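PDB 3IP1: alcohol dehydrogenase, zinc-containing from Thermotoga maritima, which catalyses the NAD(+)-dependent, zinc-requiring oxidation of scyllo-inosose to 3-dehydro-scyllo-inosose and probably serves myo-inositol breakdown. Local coordinates for residues 4-9 against 42-47; 159-164 against 392-397; 239-244 against 258-263. All blocks are in the same frame, centred on the assembly; numbering follows the deposited sequence.

Contact 1 (4-9 against 42-47)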
ATOM      1  N   ARG A   4      35.296 -21.062 -25.979  1.00 43.43           N
ATOM      2  CA  ARG A   4      34.362 -22.178 -25.929  1.00 42.10           C
ATOM      3  C   ARG A   4      33.193 -21.841 -25.007  1.00 40.44           C
ATOM      4  O   ARG A   4      33.323 -21.017 -24.093  1.00 39.71           O
ATOM      5  CB  ARG A   4      35.073 -23.461 -25.470  1.00 42.46           C
ATOM      6  CG  ARG A   4      36.119 -24.005 -26.479  1.00 45.03           C
ATOM      7  CD  ARG A   4      36.728 -25.349 -26.065  1.00 49.45           C
ATOM      8  NE  ARG A   4      36.883 -25.496 -24.612  1.00 55.40           N
ATOM      9  CZ  ARG A   4      37.773 -24.843 -23.853  1.00 57.98           C
ATOM     10  NH1 ARG A   4      38.614 -23.964 -24.389  1.00 58.80           N
ATOM     11  NH2 ARG A   4      37.814 -25.062 -22.541  1.00 58.52           N
ATOM     12  N   ALA A   5      32.055 -22.483 -25.267  1.00 38.08           N
ATOM     13  CA  ALA A   5      30.808 -22.260 -24.536  1.00 36.17           C
ATOM     14  C   ALA A   5      29.925 -23.494 -24.648  1.00 34.77           C
ATOM     15  O   ALA A   5      30.031 -24.250 -25.615  1.00 34.33           O
ATOM     16  CB  ALA A   5      30.067 -21.032 -25.080  1.00 35.14           C
ATOM     17  N   VAL A   6      29.035 -23.661 -23.669  1.00 33.27           N
ATOM     18  CA  VAL A   6      28.058 -24.750 -23.628  1.00 31.80           C
ATOM     19  C   VAL A   6      26.798 -24.320 -24.402  1.00 31.67           C
ATOM     20  O   VAL A   6      26.052 -23.421 -23.956  1.00 31.66           O
ATOM     21  CB  VAL A   6      27.732 -25.097 -22.172  1.00 31.73           C
ATOM     22  CG1 VAL A   6      26.653 -26.138 -22.083  1.00 30.29           C
ATOM     23  CG2 VAL A   6      29.016 -25.545 -21.418  1.00 31.54           C
ATOM     24  N   ARG A   7      26.568 -24.954 -25.561  1.00 30.32           N
ATOM     25  CA  ARG A   7      25.456 -24.587 -26.440  1.00 29.40           C
ATOM     26  C   ARG A   7      24.443 -25.718 -26.633  1.00 28.89           C
ATOM     27  O   ARG A   7      24.810 -26.901 -26.670  1.00 27.97           O
ATOM     28  CB  ARG A   7      25.961 -24.082 -27.793  1.00 28.82           C
ATOM     29  CG  ARG A   7      26.992 -22.951 -27.690  1.00 30.18           C
ATOM     30  CD  ARG A   7      27.064 -22.141 -28.988  1.00 29.94           C
ATOM     31  NE  ARG A   7      26.106 -21.042 -29.000  1.00 31.79           N
ATOM     32  CZ  ARG A   7      25.478 -20.600 -30.083  1.00 32.51           C
ATOM     33  NH1 ARG A   7      24.634 -19.590 -29.987  1.00 33.64           N
ATOM     34  NH2 ARG A   7      25.679 -21.173 -31.258  1.00 32.59           N
ATOM     35  N   LEU A   8      23.172 -25.342 -26.738  1.00 28.18           N
ATOM     36  CA  LEU A   8      22.095 -26.297 -27.004  1.00 28.62           C
ATOM     37  C   LEU A   8      21.623 -26.179 -28.450  1.00 28.50           C
ATOM     38  O   LEU A   8      21.247 -25.108 -28.902  1.00 28.01           O
ATOM     39  CB  LEU A   8      20.908 -26.101 -26.039  1.00 28.84           C
ATOM     40  CG  LEU A   8      19.776 -27.155 -26.006  1.00 29.00           C
ATOM     41  CD1 LEU A   8      19.130 -27.246 -24.623  1.00 29.33           C
ATOM     42  CD2 LEU A   8      18.689 -26.934 -27.075  1.00 30.16           C
ATOM     43  N   HIS A   9      21.635 -27.300 -29.161  1.00 28.35           N
ATOM     44  CA  HIS A   9      21.079 -27.375 -30.504  1.00 28.66           C
ATOM     45  C   HIS A   9      19.842 -28.252 -30.464  1.00 28.24           C
ATOM     46  O   HIS A   9      19.790 -29.215 -29.709  1.00 27.78           O
ATOM     47  CB  HIS A   9      22.119 -27.965 -31.474  1.00 29.02           C
ATOM     48  CG  HIS A   9      23.304 -27.072 -31.683  1.00 31.06           C
ATOM     49  ND1 HIS A   9      23.444 -26.270 -32.798  1.00 33.33           N
ATOM     50  CD2 HIS A   9      24.380 -26.821 -30.898  1.00 31.94           C
ATOM     51  CE1 HIS A   9      24.556 -25.565 -32.692  1.00 32.68           C
ATOM     52  NE2 HIS A   9      25.141 -25.879 -31.547  1.00 33.30           N
ATOM     53  N   VAL A  42      23.249 -30.856 -26.008  1.00 33.76           N
ATOM     54  CA  VAL A  42      24.064 -29.831 -25.392  1.00 34.52           C
ATOM     55  C   VAL A  42      25.527 -30.186 -25.560  1.00 35.31           C
ATOM     56  O   VAL A  42      25.948 -31.247 -25.133  1.00 34.98           O
ATOM     57  CB  VAL A  42      23.729 -29.686 -23.888  1.00 34.48           C
ATOM     58  CG1 VAL A  42      24.637 -28.641 -23.242  1.00 33.96           C
ATOM     59  CG2 VAL A  42      22.242 -29.316 -23.708  1.00 34.64           C
ATOM     60  N   ARG A  43      26.297 -29.295 -26.171  1.00 36.28           N
ATOM     61  CA  ARG A  43      27.711 -29.557 -26.397  1.00 37.92           C
ATOM     62  C   ARG A  43      28.584 -28.327 -26.170  1.00 38.04           C
ATOM     63  O   ARG A  43      28.176 -27.201 -26.437  1.00 37.62           O
ATOM     64  CB  ARG A  43      27.940 -30.122 -27.811  1.00 38.40           C
ATOM     65  CG  ARG A  43      28.117 -31.637 -27.869  1.00 41.73           C
ATOM     66  CD  ARG A  43      29.620 -32.046 -27.844  1.00 48.83           C
ATOM     67  NE  ARG A  43      30.102 -32.563 -29.140  1.00 52.74           N
ATOM     68  CZ  ARG A  43      30.841 -31.885 -30.023  1.00 54.45           C
ATOM     69  NH1 ARG A  43      31.226 -30.633 -29.796  1.00 55.49           N
ATOM     70  NH2 ARG A  43      31.200 -32.471 -31.154  1.00 56.22           N
ATOM     71  N   VAL A  44      29.788 -28.561 -25.658  1.00 38.46           N
ATOM     72  CA  VAL A  44      30.823 -27.534 -25.636  1.00 39.20           C
ATOM     73  C   VAL A  44      31.296 -27.343 -27.062  1.00 39.46           C
ATOM     74  O   VAL A  44      31.733 -28.302 -27.700  1.00 40.19           O
ATOM     75  CB  VAL A  44      32.014 -27.949 -24.735  1.00 39.36           C
ATOM     76  CG1 VAL A  44      33.167 -26.933 -24.854  1.00 39.36           C
ATOM     77  CG2 VAL A  44      31.551 -28.104 -23.279  1.00 39.31           C
ATOM     78  N   GLU A  45      31.188 -26.125 -27.583  1.00 39.84           N
ATOM     79  CA  GLU A  45      31.652 -25.842 -28.937  1.00 40.11           C
ATOM     80  C   GLU A  45      32.397 -24.510 -28.996  1.00 40.51           C
ATOM     81  O   GLU A  45      32.253 -23.654 -28.107  1.00 40.26           O
ATOM     82  CB  GLU A  45      30.493 -25.909 -29.951  1.00 40.57           C
ATOM     83  CG  GLU A  45      29.469 -24.782 -29.876  1.00 42.12           C
ATOM     84  CD  GLU A  45      28.239 -25.004 -30.785  1.00 46.03           C
ATOM     85  OE1 GLU A  45      27.889 -24.097 -31.587  1.00 47.39           O
ATOM     86  OE2 GLU A  45      27.608 -26.078 -30.692  1.00 47.16           O
ATOM     87  N   GLU A  46      33.202 -24.330 -30.037  1.00 40.47           N
ATOM     88  CA  GLU A  46      33.910 -23.069 -30.215  1.00 40.82           C
ATOM     89  C   GLU A  46      32.944 -21.963 -30.566  1.00 39.82           C
ATOM     90  O   GLU A  46      31.977 -22.191 -31.286  1.00 39.53           O
ATOM     91  CB  GLU A  46      34.998 -23.187 -31.278  1.00 41.64           C
ATOM     92  CG  GLU A  46      36.079 -24.166 -30.883  1.00 44.93           C
ATOM     93  CD  GLU A  46      37.382 -23.922 -31.602  1.00 50.33           C
ATOM     94  OE1 GLU A  46      37.358 -23.452 -32.773  1.00 51.85           O
ATOM     95  OE2 GLU A  46      38.434 -24.215 -30.985  1.00 52.26           O
ATOM     96  N   VAL A  47      33.204 -20.775 -30.017  1.00 39.24           N
ATOM     97  CA  VAL A  47      32.389 -19.585 -30.276  1.00 38.77           C
ATOM     98  C   VAL A  47      33.243 -18.403 -30.725  1.00 38.73           C
ATOM     99  O   VAL A  47      34.399 -18.288 -30.331  1.00 38.46           O
ATOM    100  CB  VAL A  47      31.530 -19.159 -29.023  1.00 38.76           C
ATOM    101  CG1 VAL A  47      30.470 -20.207 -28.705  1.00 37.44           C
ATOM    102  CG2 VAL A  47      32.410 -18.861 -27.792  1.00 37.70           C
TER
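Glu45 reaches diagonally across the neighbouring strand to Arg7, which shares its face of an antiparallel pair, and to the ring of His9, which reaches in. Its CB leaves the backbone with CG placed between N and the carbonyl carbon (chi1 71°), which swings the extended chain over residues 4-9. CG rests against the aliphatic part of Arg7, 3.7 Å from Arg7 CD. Glu45 CD and OE1 lie against that same carbon, OE1 3.4 Å from Arg7 CD. At the tip, Glu45 OE2 accepts His9 NE2 at 2.6 Å on its syn side, the donor somewhat tilted from the carboxylate plane; ring and carboxylate are nearly coplanar, though the bond is bent to 138°. OE1 takes a weak bond from the same NE2 and lies at the edge of the Arg7 guanidinium, whose NH2 is 3.7 Å away in a long salt bridge. The stronger charge partner of Arg7 is Asp158, met through NH1, while NE bonds Thr94. Replaced by an alanine, Glu45 would probably leave His9 NE2 without its carboxylate acceptor and Arg7 without the chain against its methylenes.

Ala5 pairs with Glu45 and Arg7 with Arg43 through two backbone bonds each, Arg7 N to Arg43 O being almost straight at 174°. On the face of Val6, Leu8, Val42 and Val44, branched side chains pack, unusually tightly between Val6 CG1 and Val42 CG1 at 3.4 Å; Pro377 covers Val42 and Val44. Alternating hydrogen-bonded and non-hydrogen-bonded pairs, with one polar and one largely apolar face, mark a twisted portion of the N-terminal antiparallel sheet.

Contact 2 (159-164 against 392-397)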
ATOM      1  N   GLY A 159      24.224 -16.995 -23.349  1.00 27.42           N
ATOM      2  CA  GLY A 159      24.335 -16.904 -21.910  1.00 27.17           C
ATOM      3  C   GLY A 159      25.719 -17.182 -21.358  1.00 27.71           C
ATOM      4  O   GLY A 159      26.730 -17.005 -22.054  1.00 27.47           O
ATOM      5  N   ALA A 160      25.770 -17.637 -20.105  1.00 27.71           N
ATOM      6  CA  ALA A 160      27.005 -17.561 -19.322  1.00 27.74           C
ATOM      7  C   ALA A 160      27.743 -18.862 -19.024  1.00 27.90           C
ATOM      8  O   ALA A 160      28.725 -18.833 -18.288  1.00 28.23           O
ATOM      9  CB  ALA A 160      26.760 -16.765 -18.036  1.00 27.51           C
ATOM     10  N   PHE A 161      27.298 -19.994 -19.582  1.00 28.01           N
ATOM     11  CA  PHE A 161      28.107 -21.231 -19.555  1.00 28.01           C
ATOM     12  C   PHE A 161      29.195 -21.084 -20.621  1.00 28.30           C
ATOM     13  O   PHE A 161      29.172 -21.736 -21.670  1.00 28.83           O
ATOM     14  CB  PHE A 161      27.276 -22.494 -19.785  1.00 27.45           C
ATOM     15  CG  PHE A 161      26.407 -22.886 -18.612  1.00 26.81           C
ATOM     16  CD1 PHE A 161      26.922 -22.937 -17.320  1.00 26.33           C
ATOM     17  CD2 PHE A 161      25.085 -23.259 -18.811  1.00 27.30           C
ATOM     18  CE1 PHE A 161      26.115 -23.333 -16.241  1.00 26.86           C
ATOM     19  CE2 PHE A 161      24.261 -23.638 -17.721  1.00 26.53           C
ATOM     20  CZ  PHE A 161      24.792 -23.666 -16.443  1.00 24.90           C
ATOM     21  N   ALA A 162      30.136 -20.194 -20.344  1.00 27.96           N
ATOM     22  CA  ALA A 162      31.044 -19.703 -21.349  1.00 28.52           C
ATOM     23  C   ALA A 162      32.204 -19.116 -20.601  1.00 29.07           C
ATOM     24  O   ALA A 162      32.150 -18.984 -19.367  1.00 28.40           O
ATOM     25  CB  ALA A 162      30.358 -18.618 -22.213  1.00 28.63           C
ATOM     26  N   GLU A 163      33.251 -18.764 -21.339  1.00 29.43           N
ATOM     27  CA  GLU A 163      34.392 -18.081 -20.747  1.00 30.50           C
ATOM     28  C   GLU A 163      34.105 -16.579 -20.653  1.00 30.16           C
ATOM     29  O   GLU A 163      34.557 -15.921 -19.720  1.00 30.16           O
ATOM     30  CB  GLU A 163      35.653 -18.323 -21.576  1.00 30.83           C
ATOM     31  CG  GLU A 163      36.024 -19.795 -21.713  1.00 34.19           C
ATOM     32  CD  GLU A 163      37.223 -19.998 -22.620  1.00 39.64           C
ATOM     33  OE1 GLU A 163      38.358 -19.737 -22.164  1.00 41.73           O
ATOM     34  OE2 GLU A 163      37.027 -20.421 -23.783  1.00 40.81           O
ATOM     35  N   TYR A 164      33.351 -16.058 -21.624  1.00 29.67           N
ATOM     36  CA  TYR A 164      32.947 -14.649 -21.655  1.00 29.80           C
ATOM     37  C   TYR A 164      31.465 -14.532 -22.041  1.00 29.19           C
ATOM     38  O   TYR A 164      30.938 -15.374 -22.776  1.00 29.23           O
ATOM     39  CB  TYR A 164      33.835 -13.814 -22.618  1.00 29.35           C
ATOM     40  CG  TYR A 164      35.315 -13.806 -22.233  1.00 31.96           C
ATOM     41  CD1 TYR A 164      36.163 -14.822 -22.660  1.00 32.26           C
ATOM     42  CD2 TYR A 164      35.850 -12.806 -21.404  1.00 32.22           C
ATOM     43  CE1 TYR A 164      37.492 -14.845 -22.304  1.00 34.22           C
ATOM     44  CE2 TYR A 164      37.191 -12.822 -21.042  1.00 33.64           C
ATOM     45  CZ  TYR A 164      38.007 -13.850 -21.501  1.00 34.92           C
ATOM     46  OH  TYR A 164      39.346 -13.905 -21.164  1.00 35.67           O
ATOM     47  N   VAL A 392      24.051 -27.263  -8.735  1.00 30.00           N
ATOM     48  CA  VAL A 392      25.343 -27.547  -9.344  1.00 29.74           C
ATOM     49  C   VAL A 392      25.779 -26.290 -10.054  1.00 29.09           C
ATOM     50  O   VAL A 392      25.005 -25.706 -10.797  1.00 28.10           O
ATOM     51  CB  VAL A 392      25.242 -28.716 -10.363  1.00 29.98           C
ATOM     52  CG1 VAL A 392      26.516 -28.835 -11.223  1.00 30.37           C
ATOM     53  CG2 VAL A 392      24.967 -30.027  -9.628  1.00 31.10           C
ATOM     54  N   THR A 393      27.028 -25.885  -9.823  1.00 28.76           N
ATOM     55  CA  THR A 393      27.531 -24.602 -10.319  1.00 28.58           C
ATOM     56  C   THR A 393      28.851 -24.735 -11.077  1.00 29.07           C
ATOM     57  O   THR A 393      29.829 -25.267 -10.540  1.00 28.04           O
ATOM     58  CB  THR A 393      27.747 -23.623  -9.123  1.00 28.24           C
ATOM     59  OG1 THR A 393      26.544 -23.550  -8.346  1.00 27.73           O
ATOM     60  CG2 THR A 393      28.144 -22.239  -9.593  1.00 27.26           C
HETATM   61  N   MSE A 394      28.877 -24.213 -12.308  1.00 29.42           N
HETATM   62  CA  MSE A 394      30.122 -24.049 -13.051  1.00 30.92           C
HETATM   63  C   MSE A 394      31.049 -23.054 -12.354  1.00 32.09           C
HETATM   64  O   MSE A 394      30.644 -21.954 -12.015  1.00 32.46           O
HETATM   65  CB  MSE A 394      29.856 -23.557 -14.465  1.00 30.45           C
HETATM   66  CG  MSE A 394      31.070 -23.708 -15.359  1.00 32.26           C
HETATM   67 SE   MSE A 394      30.928 -22.666 -16.990  1.00 35.04          SE
HETATM   68  CE  MSE A 394      31.355 -20.919 -16.270  1.00 32.02           C
ATOM     69  N   LEU A 395      32.294 -23.454 -12.136  1.00 33.87           N
ATOM     70  CA  LEU A 395      33.313 -22.562 -11.618  1.00 35.50           C
ATOM     71  C   LEU A 395      34.501 -22.543 -12.586  1.00 36.46           C
ATOM     72  O   LEU A 395      35.111 -23.582 -12.832  1.00 36.58           O
ATOM     73  CB  LEU A 395      33.751 -23.034 -10.234  1.00 35.22           C
ATOM     74  CG  LEU A 395      34.824 -22.239  -9.490  1.00 37.27           C
ATOM     75  CD1 LEU A 395      34.336 -20.816  -9.159  1.00 37.49           C
ATOM     76  CD2 LEU A 395      35.217 -22.987  -8.210  1.00 38.20           C
ATOM     77  N   ASN A 396      34.796 -21.374 -13.153  1.00 37.63           N
ATOM     78  CA  ASN A 396      36.001 -21.172 -13.959  1.00 39.84           C
ATOM     79  C   ASN A 396      37.176 -20.737 -13.095  1.00 40.89           C
ATOM     80  O   ASN A 396      37.062 -19.786 -12.329  1.00 40.99           O
ATOM     81  CB  ASN A 396      35.766 -20.106 -15.034  1.00 39.49           C
ATOM     82  CG  ASN A 396      34.830 -20.571 -16.117  1.00 40.58           C
ATOM     83  OD1 ASN A 396      34.671 -21.778 -16.338  1.00 41.29           O
ATOM     84  ND2 ASN A 396      34.195 -19.613 -16.814  1.00 40.27           N
ATOM     85  N   GLU A 397      38.305 -21.431 -13.231  1.00 43.07           N
ATOM     86  CA  GLU A 397      39.534 -21.115 -12.475  1.00 44.70           C
ATOM     87  C   GLU A 397      40.731 -21.039 -13.405  1.00 45.09           C
ATOM     88  O   GLU A 397      40.928 -20.034 -14.078  1.00 46.26           O
ATOM     89  CB  GLU A 397      39.817 -22.175 -11.414  1.00 45.03           C
ATOM     90  CG  GLU A 397      38.587 -22.822 -10.843  1.00 47.53           C
ATOM     91  CD  GLU A 397      38.861 -24.230 -10.370  1.00 51.20           C
ATOM     92  OE1 GLU A 397      39.349 -24.373  -9.226  1.00 52.30           O
ATOM     93  OE2 GLU A 397      38.590 -25.185 -11.142  1.00 52.11           O
TER
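Phe161 and Met394 are the nearest backbone pair, 7.4 Å apart at their CA atoms, 159-164 running as an irregular loop with Phe161 at the centre of an inverse gamma turn and 392-395 as a strand. Side chains therefore bridge the gap. In Met394, a selenomethionine, CG anti to its own N (chi1 -166°) and an extended chi2 bring SE to the edge of the Phe161 ring, and a bend at chi3 turns CE toward the loop carbonyls. SE comes to 4.0 Å from Phe161 CD1, 82° off the ring normal: a Met-aromatic contact made near the ring plane. CE lies 3.7 Å from Ala162 O. The same Ala162 O receives a weak hydrogen bond from Asn396 ND2 at 3.3 Å, and ND2 also donates to Val62 O, so the amide nitrogen joins the loop to strand 57-66.

The loop belongs to the GroES-like domain, the side chain of Ala160 about 6 Å from that of the zinc ligand His97. Strand 57-66 pairs with 392-395 and holds Glu163 by a backbone bond to Val62, while Met394 packs on Val62 and Phe161 on Cys65. Phe161 also touches Val6 of strand 3-12, placing the turn between the two sheets; on the side of 392-395, Thr393 rests on helix 185-192.

Contact 3 (239-244 against 258-263)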
ATOM      1  N   SER A 239       8.489 -14.942  12.584  1.00 29.97           N
ATOM      2  CA  SER A 239       8.532 -15.591  13.882  1.00 30.97           C
ATOM      3  C   SER A 239       8.766 -17.100  13.714  1.00 30.59           C
ATOM      4  O   SER A 239       9.680 -17.670  14.325  1.00 30.71           O
ATOM      5  CB  SER A 239       7.242 -15.265  14.640  1.00 30.96           C
ATOM      6  OG  SER A 239       6.953 -16.218  15.626  1.00 35.85           O
ATOM      7  N   LYS A 240       7.972 -17.719  12.841  1.00 29.79           N
ATOM      8  CA  LYS A 240       8.151 -19.118  12.459  1.00 29.45           C
ATOM      9  C   LYS A 240       8.187 -19.301  10.936  1.00 28.53           C
ATOM     10  O   LYS A 240       7.273 -18.860  10.220  1.00 26.70           O
ATOM     11  CB  LYS A 240       7.037 -19.983  13.045  1.00 29.75           C
ATOM     12  CG  LYS A 240       7.186 -20.234  14.539  1.00 31.37           C
ATOM     13  CD  LYS A 240       5.821 -20.405  15.143  1.00 36.33           C
ATOM     14  CE  LYS A 240       5.924 -20.666  16.646  1.00 37.39           C
ATOM     15  NZ  LYS A 240       4.555 -20.608  17.217  1.00 40.29           N
ATOM     16  N   VAL A 241       9.254 -19.946  10.464  1.00 27.95           N
ATOM     17  CA  VAL A 241       9.393 -20.325   9.060  1.00 28.00           C
ATOM     18  C   VAL A 241       9.272 -21.852   8.976  1.00 28.58           C
ATOM     19  O   VAL A 241      10.075 -22.593   9.553  1.00 27.76           O
ATOM     20  CB  VAL A 241      10.731 -19.833   8.440  1.00 28.20           C
ATOM     21  CG1 VAL A 241      10.874 -20.297   7.004  1.00 25.94           C
ATOM     22  CG2 VAL A 241      10.865 -18.309   8.542  1.00 27.67           C
ATOM     23  N   ILE A 242       8.240 -22.290   8.260  1.00 29.08           N
ATOM     24  CA  ILE A 242       7.917 -23.699   8.076  1.00 29.79           C
ATOM     25  C   ILE A 242       8.022 -24.064   6.600  1.00 30.38           C
ATOM     26  O   ILE A 242       7.374 -23.428   5.735  1.00 30.42           O
ATOM     27  CB  ILE A 242       6.498 -23.997   8.585  1.00 29.67           C
ATOM     28  CG1 ILE A 242       6.393 -23.626  10.066  1.00 29.40           C
ATOM     29  CG2 ILE A 242       6.126 -25.473   8.360  1.00 30.18           C
ATOM     30  CD1 ILE A 242       4.960 -23.440  10.529  1.00 28.76           C
ATOM     31  N   LEU A 243       8.863 -25.059   6.316  1.00 30.74           N
ATOM     32  CA  LEU A 243       9.044 -25.560   4.955  1.00 31.35           C
ATOM     33  C   LEU A 243       8.563 -27.009   4.797  1.00 32.09           C
ATOM     34  O   LEU A 243       8.875 -27.875   5.621  1.00 31.72           O
ATOM     35  CB  LEU A 243      10.494 -25.379   4.477  1.00 30.94           C
ATOM     36  CG  LEU A 243      10.729 -25.873   3.038  1.00 31.78           C
ATOM     37  CD1 LEU A 243      11.370 -24.817   2.128  1.00 31.59           C
ATOM     38  CD2 LEU A 243      11.554 -27.140   3.070  1.00 31.98           C
ATOM     39  N   SER A 244       7.780 -27.250   3.747  1.00 32.53           N
ATOM     40  CA  SER A 244       7.298 -28.590   3.431  1.00 33.12           C
ATOM     41  C   SER A 244       8.005 -29.103   2.174  1.00 33.37           C
ATOM     42  O   SER A 244       7.910 -28.480   1.111  1.00 33.05           O
ATOM     43  CB  SER A 244       5.783 -28.587   3.235  1.00 33.21           C
ATOM     44  OG  SER A 244       5.316 -29.906   2.971  1.00 33.32           O
ATOM     45  N   GLY A 258      17.660 -21.316   8.264  1.00 31.31           N
ATOM     46  CA  GLY A 258      16.903 -20.628   9.302  1.00 30.40           C
ATOM     47  C   GLY A 258      15.459 -21.055   9.489  1.00 30.35           C
ATOM     48  O   GLY A 258      14.769 -20.483  10.330  1.00 30.46           O
ATOM     49  N   ALA A 259      14.996 -22.054   8.739  1.00 29.59           N
ATOM     50  CA  ALA A 259      13.658 -22.617   8.981  1.00 29.78           C
ATOM     51  C   ALA A 259      13.537 -23.132  10.412  1.00 30.09           C
ATOM     52  O   ALA A 259      14.439 -23.794  10.917  1.00 30.19           O
ATOM     53  CB  ALA A 259      13.336 -23.723   8.007  1.00 29.19           C
ATOM     54  N   ASP A 260      12.417 -22.833  11.049  1.00 29.73           N
ATOM     55  CA  ASP A 260      12.184 -23.267  12.410  1.00 30.55           C
ATOM     56  C   ASP A 260      11.614 -24.672  12.445  1.00 31.12           C
ATOM     57  O   ASP A 260      11.848 -25.410  13.402  1.00 30.97           O
ATOM     58  CB  ASP A 260      11.224 -22.306  13.105  1.00 30.48           C
ATOM     59  CG  ASP A 260      11.756 -20.890  13.135  1.00 30.67           C
ATOM     60  OD1 ASP A 260      12.671 -20.632  13.937  1.00 29.83           O
ATOM     61  OD2 ASP A 260      11.277 -20.049  12.341  1.00 29.90           O
ATOM     62  N   HIS A 261      10.833 -25.013  11.422  1.00 31.25           N
ATOM     63  CA  HIS A 261      10.234 -26.332  11.315  1.00 32.16           C
ATOM     64  C   HIS A 261      10.262 -26.804   9.877  1.00 32.45           C
ATOM     65  O   HIS A 261      10.061 -26.012   8.938  1.00 31.84           O
ATOM     66  CB  HIS A 261       8.790 -26.330  11.819  1.00 31.82           C
ATOM     67  CG  HIS A 261       8.633 -25.756  13.190  1.00 33.17           C
ATOM     68  ND1 HIS A 261       9.087 -26.402  14.323  1.00 35.09           N
ATOM     69  CD2 HIS A 261       8.068 -24.601  13.615  1.00 32.90           C
ATOM     70  CE1 HIS A 261       8.814 -25.664  15.385  1.00 35.56           C
ATOM     71  NE2 HIS A 261       8.198 -24.566  14.982  1.00 34.29           N
ATOM     72  N   VAL A 262      10.524 -28.096   9.710  1.00 32.78           N
ATOM     73  CA  VAL A 262      10.431 -28.717   8.401  1.00 33.41           C
ATOM     74  C   VAL A 262       9.444 -29.882   8.439  1.00 33.88           C
ATOM     75  O   VAL A 262       9.349 -30.581   9.440  1.00 34.11           O
ATOM     76  CB  VAL A 262      11.819 -29.143   7.852  1.00 33.77           C
ATOM     77  CG1 VAL A 262      12.670 -27.910   7.556  1.00 33.09           C
ATOM     78  CG2 VAL A 262      12.540 -30.106   8.815  1.00 33.39           C
ATOM     79  N   ILE A 263       8.701 -30.047   7.349  1.00 34.02           N
ATOM     80  CA  ILE A 263       7.679 -31.061   7.209  1.00 34.45           C
ATOM     81  C   ILE A 263       7.980 -31.937   5.980  1.00 35.05           C
ATOM     82  O   ILE A 263       8.160 -31.439   4.858  1.00 34.57           O
ATOM     83  CB  ILE A 263       6.268 -30.415   7.033  1.00 34.46           C
ATOM     84  CG1 ILE A 263       5.875 -29.582   8.262  1.00 34.91           C
ATOM     85  CG2 ILE A 263       5.200 -31.479   6.748  1.00 34.32           C
ATOM     86  CD1 ILE A 263       4.623 -28.695   8.045  1.00 33.09           C
TER
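Asp260 turns its carboxylate back onto the start of the neighbouring strand, where OD2 accepts the backbone N-H of Val241 at 2.8 Å. With CG anti to the carbonyl carbon (chi1 -59°), the side chain crosses that of Val241 at about a right angle, and the bond uses the anti lone pair of OD2. The same oxygen forms a salt bridge with Lys234 NZ, so a backbone amide and an ammonium group share it.

The carbonyl of Val241 is gripped twice in return: Asp260 N donates at 2.8 Å, in the carbonyl plane but bent to 139°, and His261 N at 3.2 Å is longer but straighter, at 166°. From there the strands run parallel. His261 O accepts Leu243 N at 3.0 Å, and Leu243 O accepts Ile263 N at 2.8 Å, so the carbonyls of Val241, His261 and Leu243 all have amide partners. The N-H groups of Ile242 and Ser244 face the other way, toward strand 216-220. Lys240 sends its ammonium beyond this pair to Tyr277 O.

Apolar contacts are fewer. Ile242 CG2 meets Ile263 CD1 at 3.6 Å, and Ile242 CG1 lies at the edge of the His261 ring, 4.0 Å from CD2. Gly258, whose positive phi closes helix 248-257 in a Schellman motif, leads the chain toward strand 261-263.

This is a right-handed beta-alpha-beta crossover of the Rossmann-type nucleotide-binding domain; Leu243 lies near Glu245 and Arg250, which probably bind NAD(+). Strand 261-263 is outermost within this chain, and 240-244 is next to strand 216-220. Helix 270-277 covers Ile242, Ser244 and Ile263, and its Tyr277 stacks on His261; helices 224-235 and 248-257 cover Leu243 on the other face.

In the fold
Contacts 1 and 2 adjoin, their centres about 12 Å apart: strand 3-12 and loop 159-164 are joined by hydrogen bonds from Val6 N to Phe161 O at 2.8 Å and from Arg4 N to Glu163 OE2 at 2.9 Å. Contact 3 lies in the nucleotide-binding domain, about 41 Å from contact 1 between centres, and within the chain loop that contact 2 closes. Contact 2 is the buried one and depends on side chains, with a single weak hydrogen bond; contacts 1 and 3 are partly buried strand pairs rich in backbone bonds. Contact 1 is antiparallel with a Glu-His-Arg cluster, contact 3 parallel with an aspartate that bonds a backbone amide and is salt-bridged outside the pair.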